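Pectate lyase (Paenibacillus sp. 0602, PDB 5GT5) cleaves polygalacturonate by eliminative lysis, and probably also partly methyl-esterified pectins, in an endo mode with calcium as the likely cofactor. Local coordinates at residues I273-P278 against G325-E330; V344-R349 against A390-A395; G246-A251 against R279-N284; I263-N268 against A285-I290. The protein carries 1 engineered substitution. All blocks are in the same frame, centred on the assembly; numbering follows the deposited sequence.

Interaction 1: residues I273-P278 against G325-E330; sequences IQDRMP and GAISTE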
loop_
_atom_site.group_PDB
_atom_site.type_symbol
_atom_site.label_atom_id
_atom_site.label_comp_id
_atom_site.label_asym_id
_atom_site.label_seq_id
_atom_site.Cartn_x
_atom_site.Cartn_y
_atom_site.Cartn_z
ATOM N N ILE A 273 -6.717 17.762 25.009
ATOM C CA ILE A 273 -6.821 16.333 24.785
ATOM C C ILE A 273 -6.005 15.661 25.894
ATOM O O ILE A 273 -4.830 15.965 26.064
ATOM C CB ILE A 273 -6.251 15.954 23.383
ATOM C CG1 ILE A 273 -6.796 16.894 22.292
ATOM C CG2 ILE A 273 -6.485 14.482 23.111
ATOM C CD1 ILE A 273 -8.328 16.931 22.158
ATOM N N GLN A 274 -6.631 14.773 26.647
ATOM C CA GLN A 274 -6.006 14.239 27.868
ATOM C C GLN A 274 -4.970 13.162 27.634
ATOM O O GLN A 274 -4.157 12.890 28.509
ATOM C CB GLN A 274 -7.072 13.645 28.782
ATOM C CG GLN A 274 -8.015 14.685 29.409
ATOM C CD GLN A 274 -8.945 14.057 30.437
ATOM O OE1 GLN A 274 -8.712 12.946 30.939
ATOM N NE2 GLN A 274 -10.022 14.768 30.746
ATOM N N ASP A 275 -5.016 12.485 26.487
ATOM C CA ASP A 275 -4.297 11.208 26.352
ATOM C C ASP A 275 -4.184 10.815 24.892
ATOM O O ASP A 275 -4.985 11.243 24.050
ATOM C CB ASP A 275 -5.094 10.135 27.133
ATOM C CG ASP A 275 -4.302 8.882 27.489
ATOM O OD1 ASP A 275 -3.062 8.797 27.273
ATOM O OD2 ASP A 275 -4.962 7.956 28.022
ATOM N N ARG A 276 -3.186 9.988 24.598
ATOM C CA ARG A 276 -3.044 9.294 23.311
ATOM C C ARG A 276 -2.728 10.246 22.168
ATOM O O ARG A 276 -3.468 10.351 21.182
ATOM C CB ARG A 276 -4.272 8.442 22.994
ATOM C CG ARG A 276 -4.708 7.510 24.114
ATOM C CD ARG A 276 -5.758 6.550 23.543
ATOM N NE ARG A 276 -6.229 5.602 24.559
ATOM C CZ ARG A 276 -7.290 4.803 24.375
ATOM N NH1 ARG A 276 -7.994 4.882 23.269
ATOM N NH2 ARG A 276 -7.662 3.967 25.336
ATOM N N MET A 277 -1.581 10.907 22.270
ATOM C CA MET A 277 -1.147 11.815 21.189
ATOM C C MET A 277 0.216 11.442 20.600
ATOM O O MET A 277 1.175 12.205 20.713
ATOM C CB MET A 277 -1.113 13.251 21.710
ATOM C CG MET A 277 -2.527 13.811 21.991
ATOM S SD MET A 277 -2.504 15.349 22.934
ATOM C CE MET A 277 -2.134 14.699 24.553
ATOM N N PRO A 278 0.322 10.250 19.978
ATOM C CA PRO A 278 -0.632 9.143 19.866
ATOM C C PRO A 278 -0.392 8.118 20.961
ATOM O O PRO A 278 0.553 8.256 21.750
ATOM C CB PRO A 278 -0.282 8.547 18.514
ATOM C CG PRO A 278 1.259 8.650 18.514
ATOM C CD PRO A 278 1.583 9.930 19.269
ATOM N N GLY A 325 0.796 12.616 27.149
ATOM C CA GLY A 325 1.117 13.129 25.825
ATOM C C GLY A 325 1.247 12.006 24.808
ATOM O O GLY A 325 0.239 11.415 24.386
ATOM N N ALA A 326 2.478 11.705 24.405
ATOM C CA ALA A 326 2.767 10.624 23.455
ATOM C C ALA A 326 3.131 9.360 24.228
ATOM O O ALA A 326 3.824 9.418 25.270
ATOM C CB ALA A 326 3.943 11.043 22.538
ATOM N N ILE A 327 2.655 8.213 23.747
ATOM C CA ILE A 327 2.828 6.941 24.449
ATOM C C ILE A 327 3.253 5.878 23.440
ATOM O O ILE A 327 2.539 5.622 22.463
ATOM C CB ILE A 327 1.500 6.490 25.107
ATOM C CG1 ILE A 327 0.961 7.578 26.037
ATOM C CG2 ILE A 327 1.749 5.232 25.951
ATOM C CD1 ILE A 327 -0.212 8.350 25.481
ATOM N N SER A 328 4.404 5.254 23.670
ATOM C CA SER A 328 4.872 4.150 22.846
ATOM C C SER A 328 4.871 2.886 23.687
ATOM O O SER A 328 5.431 2.880 24.790
ATOM C CB SER A 328 6.306 4.399 22.376
ATOM O OG SER A 328 6.675 3.370 21.453
ATOM N N THR A 329 4.236 1.828 23.166
ATOM C CA THR A 329 4.146 0.567 23.905
ATOM C C THR A 329 4.481 -0.607 23.008
ATOM O O THR A 329 4.431 -0.517 21.774
ATOM C CB THR A 329 2.735 0.323 24.526
ATOM O OG1 THR A 329 1.785 0.011 23.483
ATOM C CG2 THR A 329 2.240 1.523 25.353
ATOM N N GLU A 330 4.790 -1.729 23.663
ATOM C CA GLU A 330 4.859 -3.016 22.979
ATOM C C GLU A 330 5.790 -2.973 21.776
ATOM O O GLU A 330 5.446 -3.373 20.665
ATOM C CB GLU A 330 3.454 -3.536 22.579
ATOM C CG GLU A 330 2.515 -3.660 23.791
ATOM C CD GLU A 330 1.090 -4.049 23.454
ATOM O OE1 GLU A 330 0.848 -4.524 22.335
ATOM O OE2 GLU A 330 0.204 -3.837 24.312
#
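Ile327 and Gly325 meet the loop that carries Met277 and Pro278 through two backbone hydrogen bonds, which join residues 273-278 to strand 324-329 where strand 279-281 is about to begin. The contact thereby ties a loop to a strand of the parallel beta-helix of the polysaccharide lyase 1 family. Met277 N donates to Gly325 O at 2.8 Å. One step further on, Ile327 N donates to Pro278 O at 2.9 Å. The peptide bond before Pro278 is cis; CB of this proline points away from the strand, but ring atom CD of Pro278 still comes 4.2 Å from Ala326 CB.

Side chains close over this pair of bonds. Met277 bends at its last torsion (chi3 -76°), which lays its CE 3.8 Å from Gly325 CA. Ala326 CB sits 3.5 Å from Met277 O. On the strand, Ile327 carries its CG1 branch beside its own backbone N (chi1 -56°), so that the end of the chain reaches back over the loop: Ile327 CD1 lies 3.4 Å from Asp275 OD1 and 3.5 Å from Arg276 N, the side chains of Ile327 and Asp275 crossing near a right angle. Asp275 OD1 is bonded to Asn324 ND2.

Arg276 N and Met277 O are buried here without a polar partner in the model. CB of Arg276, probably an active-site residue, points away from the strand, and its side chain comes within about 5 Å of those of Asp174 and Asp178, likely calcium ligands. The contact thus holds the loop bearing this arginine by two main-chain bonds and apolar cover, neither bond using the Arg276 side chain.

Interaction 2: residues V344-R349 against A390-A395; sequences VQYPVR and APVPAA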
loop_
_atom_site.group_PDB
_atom_site.type_symbol
_atom_site.label_atom_id
_atom_site.label_comp_id
_atom_site.label_asym_id
_atom_site.label_seq_id
_atom_site.Cartn_x
_atom_site.Cartn_y
_atom_site.Cartn_z
ATOM N N VAL A 344 0.990 19.372 30.164
ATOM C CA VAL A 344 0.845 17.918 30.145
ATOM C C VAL A 344 1.845 17.356 31.147
ATOM O O VAL A 344 3.055 17.548 30.993
ATOM C CB VAL A 344 1.123 17.347 28.736
ATOM C CG1 VAL A 344 1.107 15.822 28.775
ATOM C CG2 VAL A 344 0.081 17.882 27.715
ATOM N N GLN A 345 1.350 16.689 32.181
ATOM C CA GLN A 345 2.226 16.250 33.273
ATOM C C GLN A 345 3.164 15.104 32.874
ATOM O O GLN A 345 4.316 15.035 33.336
ATOM C CB GLN A 345 1.386 15.856 34.484
ATOM C CG GLN A 345 2.281 15.528 35.726
ATOM C CD GLN A 345 1.497 15.458 37.017
ATOM O OE1 GLN A 345 0.338 15.861 37.083
ATOM N NE2 GLN A 345 2.141 14.962 38.066
ATOM N N TYR A 346 2.671 14.187 32.040
ATOM C CA TYR A 346 3.434 13.000 31.657
ATOM C C TYR A 346 3.507 12.963 30.146
ATOM O O TYR A 346 2.834 12.167 29.496
ATOM C CB TYR A 346 2.781 11.714 32.191
ATOM C CG TYR A 346 2.621 11.707 33.699
ATOM C CD1 TYR A 346 3.710 11.457 34.515
ATOM C CD2 TYR A 346 1.388 11.953 34.293
ATOM C CE1 TYR A 346 3.572 11.462 35.908
ATOM C CE2 TYR A 346 1.238 11.949 35.676
ATOM C CZ TYR A 346 2.332 11.698 36.467
ATOM O OH TYR A 346 2.172 11.690 37.839
ATOM N N PRO A 347 4.326 13.831 29.552
ATOM C CA PRO A 347 4.303 13.975 28.088
ATOM C C PRO A 347 4.857 12.800 27.291
ATOM O O PRO A 347 4.573 12.717 26.093
ATOM C CB PRO A 347 5.180 15.213 27.849
ATOM C CG PRO A 347 6.106 15.255 29.082
ATOM C CD PRO A 347 5.234 14.790 30.218
ATOM N N VAL A 348 5.655 11.952 27.925
ATOM C CA VAL A 348 6.408 10.931 27.212
ATOM C C VAL A 348 6.317 9.644 28.020
ATOM O O VAL A 348 6.952 9.517 29.075
ATOM C CB VAL A 348 7.910 11.349 27.044
ATOM C CG1 VAL A 348 8.652 10.308 26.181
ATOM C CG2 VAL A 348 8.044 12.724 26.391
ATOM N N ARG A 349 5.549 8.674 27.538
ATOM C CA ARG A 349 5.357 7.419 28.274
ATOM C C ARG A 349 5.745 6.241 27.416
ATOM O O ARG A 349 5.568 6.251 26.188
ATOM C CB ARG A 349 3.904 7.271 28.746
ATOM C CG ARG A 349 3.509 8.301 29.779
ATOM C CD ARG A 349 2.082 8.089 30.246
ATOM N NE ARG A 349 2.020 6.981 31.168
ATOM C CZ ARG A 349 2.262 7.086 32.477
ATOM N NH1 ARG A 349 2.538 8.266 33.021
ATOM N NH2 ARG A 349 2.211 6.009 33.248
ATOM N N ALA A 390 11.814 13.141 29.704
ATOM C CA ALA A 390 12.321 11.769 29.790
ATOM C C ALA A 390 11.168 10.757 29.801
ATOM O O ALA A 390 10.121 11.005 30.393
ATOM C CB ALA A 390 13.158 11.601 31.051
ATOM N N PRO A 391 11.357 9.615 29.142
ATOM C CA PRO A 391 10.288 8.614 29.151
ATOM C C PRO A 391 10.069 8.000 30.504
ATOM O O PRO A 391 11.032 7.682 31.199
ATOM C CB PRO A 391 10.800 7.529 28.185
ATOM C CG PRO A 391 11.926 8.153 27.394
ATOM C CD PRO A 391 12.505 9.213 28.307
ATOM N N VAL A 392 8.811 7.801 30.858
ATOM C CA VAL A 392 8.432 7.115 32.088
ATOM C C VAL A 392 7.361 6.084 31.753
ATOM O O VAL A 392 6.671 6.234 30.741
ATOM C CB VAL A 392 7.891 8.086 33.160
ATOM C CG1 VAL A 392 8.894 9.168 33.435
ATOM C CG2 VAL A 392 6.570 8.699 32.726
ATOM N N PRO A 393 7.195 5.039 32.578
ATOM C CA PRO A 393 7.864 4.716 33.840
ATOM C C PRO A 393 8.775 3.494 33.769
ATOM O O PRO A 393 9.399 3.132 34.787
ATOM C CB PRO A 393 6.671 4.366 34.719
ATOM C CG PRO A 393 5.801 3.577 33.787
ATOM C CD PRO A 393 5.971 4.228 32.412
ATOM N N ALA A 394 8.873 2.845 32.619
ATOM C CA ALA A 394 9.632 1.597 32.533
ATOM C C ALA A 394 11.073 1.851 32.140
ATOM O O ALA A 394 11.415 2.919 31.593
ATOM C CB ALA A 394 8.969 0.640 31.529
ATOM N N ALA A 395 11.919 0.861 32.423
ATOM C CA ALA A 395 13.300 0.873 31.965
ATOM C C ALA A 395 13.302 1.234 30.494
ATOM O O ALA A 395 12.514 0.698 29.690
ATOM C CB ALA A 395 13.921 -0.488 32.177
#
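Val348 O is approached by two groups of the loop 390-395 at once: Val392 N donates to it at 3.1 Å, with an N-H...O angle of 159°, and Pro391 CA makes a longer CH...O contact at 3.5 Å. In the next pair, Arg349 CA comes within 3.0 Å of Val392 O in a CH...O contact. Arg349 and Val392 thus form a single beta bridge, which does not continue into a longer pairing.

Apolar atoms fill in around it. Val348 places CG1 anti to its backbone N (chi1 -175°), and this methyl lies 4.0 Å from Pro391 CB, the two side chains running alongside and pointing the same way. Arg349 CB is 3.6 Å from Val392 O, while its chain, bent at the third torsion (chi3 77°), swings the guanidinium past Val392, where Arg349 NH1 stands 4.1 Å from Val392 CG2. Pro393 CD approaches the same guanidinium obliquely, as Val392 CG2 does the ring of Tyr346. Arg349 NE is bonded to Gln352 OE1; toward the loop the guanidinium meets carbon atoms, Val392 CG2 and Pro393 CD.

Strand 346-349 is one of the two outer strands, within this chain, of a four-stranded parallel sheet, paired on its inner side with 324-329 through backbone bonds to Ala326 and Ser328. Val348 and Pro391 both touch Ile364 of strand 363-367, so the long loop that precedes helix 419-423 rests where this sheet edge meets a neighbouring sheet of the beta-helix.

Interaction 3: residues G246-A251 against R279-N284; sequences GHLVGA and RLRGGN
Strands 248-249 and 279-281 pair in parallel within the beta-helix of this pectate lyase, and Arg281 adds a side-chain bond at their end. The backbone evidence is three bonds, Arg279 N to His247 O, Val249 N to Arg279 O (2.8 Å) and Arg281 N to Val249 O, each with an N-H...O angle of 158° or more. Gly250 follows, at backbone angles that suit glycine.

Along Arg281, CB lies 4.2 Å from both Gly250 O and Val249 O. CG, anti to the carbonyl carbon (chi1 -72°), starts the extended chain across Gly250 and sits 3.8 Å from Gly250 O. CD then passes 3.5 Å from Gly250 O. NE turns to Glu330 OE2 in a salt bridge. CZ is 4.0 Å from Gly250 O and about as close to Ala251 O. At the tip NH1 donates to Gly250 O at 2.9 Å, the acceptor only 2° out of the guanidinium plane. A leucine in place of Arg281 would probably leave Gly250 O without its NH1 donor and Glu330 without its arginine mate.

Beside this, Leu248 CD1 packs against Arg279 CD, the two chains lying side by side, while Leu248 N is bonded to Asp178, a likely calcium ligand. Across the other face of the strands, Val249 CG1 touches Leu280 CD1. Gly250 O also has a water 2.9 Å away, which can donate to it and accepts from Arg279 NH1, an atom that lies 3.5 Å above the centre of the Arg281 guanidinium.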
loop_
_atom_site.group_PDB
_atom_site.type_symbol
_atom_site.label_atom_id
_atom_site.label_comp_id
_atom_site.label_asym_id
_atom_site.label_seq_id
_atom_site.Cartn_x
_atom_site.Cartn_y
_atom_site.Cartn_z
ATOM N N GLY A 246 -7.292 10.557 22.370
ATOM C CA GLY A 246 -6.928 11.066 21.065
ATOM C C GLY A 246 -6.882 10.021 19.961
ATOM O O GLY A 246 -7.891 9.731 19.324
ATOM N N HIS A 247 -5.694 9.465 19.711
ATOM C CA HIS A 247 -5.449 8.485 18.657
ATOM C C HIS A 247 -5.021 7.128 19.241
ATOM O O HIS A 247 -3.965 7.034 19.876
ATOM C CB HIS A 247 -4.264 8.932 17.784
ATOM C CG HIS A 247 -4.450 10.247 17.077
ATOM N ND1 HIS A 247 -5.473 10.486 16.202
ATOM C CD2 HIS A 247 -3.663 11.355 17.068
ATOM C CE1 HIS A 247 -5.354 11.723 15.713
ATOM N NE2 HIS A 247 -4.266 12.262 16.227
ATOM N N LEU A 248 -5.819 6.098 19.051
ATOM C CA LEU A 248 -5.435 4.721 19.372
ATOM C C LEU A 248 -4.871 4.103 18.114
ATOM O O LEU A 248 -5.596 3.929 17.130
ATOM C CB LEU A 248 -6.649 3.929 19.862
ATOM C CG LEU A 248 -6.331 2.495 20.305
ATOM C CD1 LEU A 248 -5.362 2.460 21.501
ATOM C CD2 LEU A 248 -7.648 1.788 20.626
ATOM N N VAL A 249 -3.572 3.826 18.121
ATOM C CA VAL A 249 -2.898 3.252 16.948
ATOM C C VAL A 249 -2.436 1.846 17.338
ATOM O O VAL A 249 -1.367 1.673 17.942
ATOM C CB VAL A 249 -1.727 4.136 16.479
ATOM C CG1 VAL A 249 -1.140 3.596 15.186
ATOM C CG2 VAL A 249 -2.209 5.590 16.292
ATOM N N GLY A 250 -3.271 0.852 17.037
ATOM C CA GLY A 250 -3.074 -0.528 17.454
ATOM C C GLY A 250 -3.936 -0.765 18.657
ATOM O O GLY A 250 -3.622 -0.304 19.778
ATOM N N ALA A 251 -5.031 -1.477 18.454
ATOM C CA ALA A 251 -6.031 -1.587 19.520
ATOM C C ALA A 251 -5.959 -2.836 20.372
ATOM O O ALA A 251 -6.585 -2.893 21.413
ATOM C CB ALA A 251 -7.423 -1.448 18.947
ATOM N N ARG A 279 -1.247 7.096 21.033
ATOM C CA ARG A 279 -0.881 5.876 21.762
ATOM C C ARG A 279 -0.606 4.783 20.736
ATOM O O ARG A 279 -1.507 4.359 20.004
ATOM C CB ARG A 279 -2.002 5.413 22.688
ATOM C CG ARG A 279 -1.560 4.251 23.601
ATOM C CD ARG A 279 -2.748 3.347 23.937
ATOM N NE ARG A 279 -2.403 2.481 25.057
ATOM C CZ ARG A 279 -1.634 1.404 24.961
ATOM N NH1 ARG A 279 -1.131 1.006 23.786
ATOM N NH2 ARG A 279 -1.380 0.724 26.081
ATOM N N LEU A 280 0.636 4.319 20.694
ATOM C CA LEU A 280 1.053 3.321 19.708
ATOM C C LEU A 280 1.366 1.969 20.327
ATOM O O LEU A 280 1.982 1.901 21.385
ATOM C CB LEU A 280 2.322 3.815 19.021
ATOM C CG LEU A 280 2.914 2.859 17.972
ATOM C CD1 LEU A 280 1.982 2.680 16.755
ATOM C CD2 LEU A 280 4.255 3.440 17.515
ATOM N N ARG A 281 0.979 0.890 19.639
ATOM C CA ARG A 281 1.504 -0.459 19.888
ATOM C C ARG A 281 2.284 -0.909 18.660
ATOM O O ARG A 281 1.793 -0.798 17.531
ATOM C CB ARG A 281 0.366 -1.466 20.076
ATOM C CG ARG A 281 -0.378 -1.351 21.364
ATOM C CD ARG A 281 -1.450 -2.445 21.447
ATOM N NE ARG A 281 -1.924 -2.567 22.809
ATOM C CZ ARG A 281 -2.994 -1.979 23.321
ATOM N NH1 ARG A 281 -3.781 -1.195 22.583
ATOM N NH2 ARG A 281 -3.294 -2.175 24.598
ATOM N N GLY A 282 3.502 -1.431 18.865
ATOM C CA GLY A 282 4.180 -2.226 17.833
ATOM C C GLY A 282 4.790 -1.570 16.605
ATOM O O GLY A 282 5.842 -1.987 16.135
ATOM N N GLY A 283 4.109 -0.584 16.036
ATOM C CA GLY A 283 4.523 -0.020 14.756
ATOM C C GLY A 283 5.435 1.185 14.840
ATOM O O GLY A 283 6.353 1.207 15.655
ATOM N N ASN A 284 5.186 2.166 13.968
ATOM C CA ASN A 284 5.980 3.379 13.860
ATOM C C ASN A 284 5.097 4.595 13.807
ATOM O O ASN A 284 4.165 4.659 13.011
ATOM C CB ASN A 284 6.829 3.371 12.582
ATOM C CG ASN A 284 7.891 2.319 12.594
ATOM O OD1 ASN A 284 8.824 2.366 13.387
ATOM N ND2 ASN A 284 7.775 1.358 11.674
HETATM O O HOH W 1 -2.012 1.741 21.055
#

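Interaction 4: residues I263-N268 against A285-I290; sequences ITLHHN and AHAYNI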
loop_
_atom_site.group_PDB
_atom_site.type_symbol
_atom_site.label_atom_id
_atom_site.label_comp_id
_atom_site.label_asym_id
_atom_site.label_seq_id
_atom_site.Cartn_x
_atom_site.Cartn_y
_atom_site.Cartn_z
ATOM N N ILE A 263 2.103 5.854 11.047
ATOM C CA ILE A 263 1.363 7.106 11.082
ATOM C C ILE A 263 2.284 8.315 11.266
ATOM O O ILE A 263 3.248 8.266 12.035
ATOM C CB ILE A 263 0.267 7.054 12.177
ATOM C CG1 ILE A 263 -0.636 8.272 12.076
ATOM C CG2 ILE A 263 0.835 6.960 13.604
ATOM C CD1 ILE A 263 -1.955 8.104 12.860
ATOM N N THR A 264 1.987 9.378 10.523
ATOM C CA THR A 264 2.631 10.676 10.675
ATOM C C THR A 264 1.597 11.669 11.132
ATOM O O THR A 264 0.514 11.769 10.526
ATOM C CB THR A 264 3.195 11.175 9.331
ATOM O OG1 THR A 264 4.066 10.177 8.792
ATOM C CG2 THR A 264 3.939 12.495 9.490
ATOM N N LEU A 265 1.927 12.432 12.181
ATOM C CA LEU A 265 1.099 13.566 12.658
ATOM C C LEU A 265 1.918 14.846 12.502
ATOM O O LEU A 265 3.055 14.895 12.977
ATOM C CB LEU A 265 0.775 13.402 14.152
ATOM C CG LEU A 265 0.198 12.044 14.574
ATOM C CD1 LEU A 265 0.041 11.989 16.083
ATOM C CD2 LEU A 265 -1.145 11.777 13.880
ATOM N N HIS A 266 1.388 15.887 11.874
ATOM C CA HIS A 266 2.168 17.121 11.794
ATOM C C HIS A 266 1.319 18.350 11.600
ATOM O O HIS A 266 0.252 18.292 10.956
ATOM C CB HIS A 266 3.317 17.039 10.764
ATOM C CG HIS A 266 2.902 17.194 9.347
ATOM N ND1 HIS A 266 2.806 18.431 8.732
ATOM C CD2 HIS A 266 2.596 16.279 8.393
ATOM C CE1 HIS A 266 2.437 18.266 7.482
ATOM N NE2 HIS A 266 2.303 16.963 7.243
ATOM N N HIS A 267 1.781 19.468 12.177
ATOM C CA HIS A 267 1.034 20.737 12.103
ATOM C C HIS A 267 -0.398 20.559 12.609
ATOM O O HIS A 267 -1.354 21.132 12.088
ATOM C CB HIS A 267 1.109 21.351 10.679
ATOM C CG HIS A 267 2.491 21.796 10.318
ATOM N ND1 HIS A 267 3.437 20.947 9.765
ATOM C CD2 HIS A 267 3.137 22.981 10.512
ATOM C CE1 HIS A 267 4.584 21.580 9.639
ATOM N NE2 HIS A 267 4.422 22.830 10.067
ATOM N N ASN A 268 -0.536 19.745 13.660
ATOM C CA ASN A 268 -1.826 19.567 14.334
ATOM C C ASN A 268 -1.814 20.245 15.671
ATOM O O ASN A 268 -0.762 20.331 16.325
ATOM C CB ASN A 268 -2.158 18.098 14.600
ATOM C CG ASN A 268 -2.290 17.285 13.339
ATOM O OD1 ASN A 268 -2.644 17.803 12.257
ATOM N ND2 ASN A 268 -2.009 15.983 13.465
ATOM N N ALA A 285 5.376 5.570 14.666
ATOM C CA ALA A 285 4.650 6.831 14.642
ATOM C C ALA A 285 5.609 7.998 14.702
ATOM O O ALA A 285 6.511 7.994 15.547
ATOM C CB ALA A 285 3.686 6.923 15.802
ATOM N N HIS A 286 5.394 8.994 13.847
ATOM C CA HIS A 286 6.223 10.193 13.788
ATOM C C HIS A 286 5.327 11.412 13.913
ATOM O O HIS A 286 4.428 11.613 13.075
ATOM C CB HIS A 286 6.995 10.193 12.453
ATOM C CG HIS A 286 7.840 11.415 12.226
ATOM N ND1 HIS A 286 7.991 11.980 10.978
ATOM C CD2 HIS A 286 8.623 12.128 13.067
ATOM C CE1 HIS A 286 8.793 13.029 11.068
ATOM N NE2 HIS A 286 9.180 13.153 12.318
ATOM N N ALA A 287 5.560 12.212 14.952
ATOM C CA ALA A 287 4.888 13.494 15.116
ATOM C C ALA A 287 5.929 14.601 15.012
ATOM O O ALA A 287 6.960 14.578 15.688
ATOM C CB ALA A 287 4.171 13.562 16.435
ATOM N N TYR A 288 5.673 15.555 14.133
ATOM C CA TYR A 288 6.522 16.737 14.056
ATOM C C TYR A 288 5.697 17.998 13.979
ATOM O O TYR A 288 4.611 18.020 13.401
ATOM C CB TYR A 288 7.538 16.648 12.907
ATOM C CG TYR A 288 7.021 16.728 11.464
ATOM C CD1 TYR A 288 6.625 15.574 10.777
ATOM C CD2 TYR A 288 6.989 17.956 10.767
ATOM C CE1 TYR A 288 6.239 15.634 9.446
ATOM C CE2 TYR A 288 6.580 18.023 9.425
ATOM C CZ TYR A 288 6.184 16.862 8.792
ATOM O OH TYR A 288 5.786 16.905 7.477
ATOM N N ASN A 289 6.195 19.074 14.591
ATOM C CA ASN A 289 5.491 20.357 14.562
ATOM C C ASN A 289 4.041 20.200 14.989
ATOM O O ASN A 289 3.135 20.722 14.336
ATOM C CB ASN A 289 5.539 21.000 13.166
ATOM C CG ASN A 289 6.940 21.495 12.754
ATOM O OD1 ASN A 289 7.205 21.603 11.555
ATOM N ND2 ASN A 289 7.805 21.821 13.716
ATOM N N ILE A 290 3.826 19.478 16.091
ATOM C CA ILE A 290 2.482 19.431 16.695
ATOM C C ILE A 290 2.472 20.210 17.990
ATOM O O ILE A 290 3.542 20.515 18.536
ATOM C CB ILE A 290 1.938 17.980 16.915
ATOM C CG1 ILE A 290 2.758 17.198 17.958
ATOM C CG2 ILE A 290 1.877 17.236 15.546
ATOM C CD1 ILE A 290 2.014 15.952 18.478
#
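Leu265 N donates to His286 O at 2.8 Å, and His286 N to Ile263 O and Tyr288 N to Leu265 O at 2.9 Å each, three bonds that pair adjacent coils of the parallel beta-helix. The strand axes stand 4.6 Å apart at 10°. Beyond the strands His267 N reaches Tyr288 O and Asn289 O, both weakly. His267 and Asn289 each take left-handed helical backbone angles, so the two coils bend at the same place. His266 ND1 and His267 ND1 share a straight hydrogen bond of 2.8 Å, either being the possible donor.

On the face bearing Thr264, His266, His286 and Tyr288, the Tyr288 ring receives His266 CB over its centre in a CH-pi contact, 3.4 Å from the centroid. Both residues hold CG between backbone N and carbonyl carbon (chi1 78° for His266 and 69° for Tyr288), the crowded position, which stands the rings up together; their planes are nearly parallel but slid apart, with Tyr288 OH above the imidazole and bonded to Thr10 OG1. An alanine at Tyr288 is likely to open a gap over His266 CB and one face of its imidazole, with Thr10 losing its hydroxyl partner.

Asn289 CB makes a CH-pi contact over one face of the His267 ring, whose NE2 is bonded to Asp414. Toward the inside of the helix the apolar row is Ile263, Ala285, Leu265 and Ala287, and Ile290 CG2 adds to it against Leu265 CB. Leu265 CB rests 4.1 Å from Ala287 CB, and at the start of the row Ile263 CG2 touches Ala285 CB at 3.6 Å.

Following the chain, residues 246-251 come first, then 263-268, 273-278, 279-284, 285-290 and 325-330. Interaction 3 closes a loop at 279-284, interaction 4 one at 285-290 and interaction 1 a longer one at 325-330; these three interlock, each crossing the other two. Interaction 2 opens afterwards at 344-349 and closes at 390-395. Interactions 3, 1 and 2 follow one parallel sheet from strand 248-249 to strand 346-349, with interaction 2 attaching the late loop to its edge. Interaction 4 joins strands 262-271 and 284-288, on another face of the beta-helix, and touches interaction 3 where Asn284 O lies 3.1 Å from Ile263 N, a probable hydrogen bond.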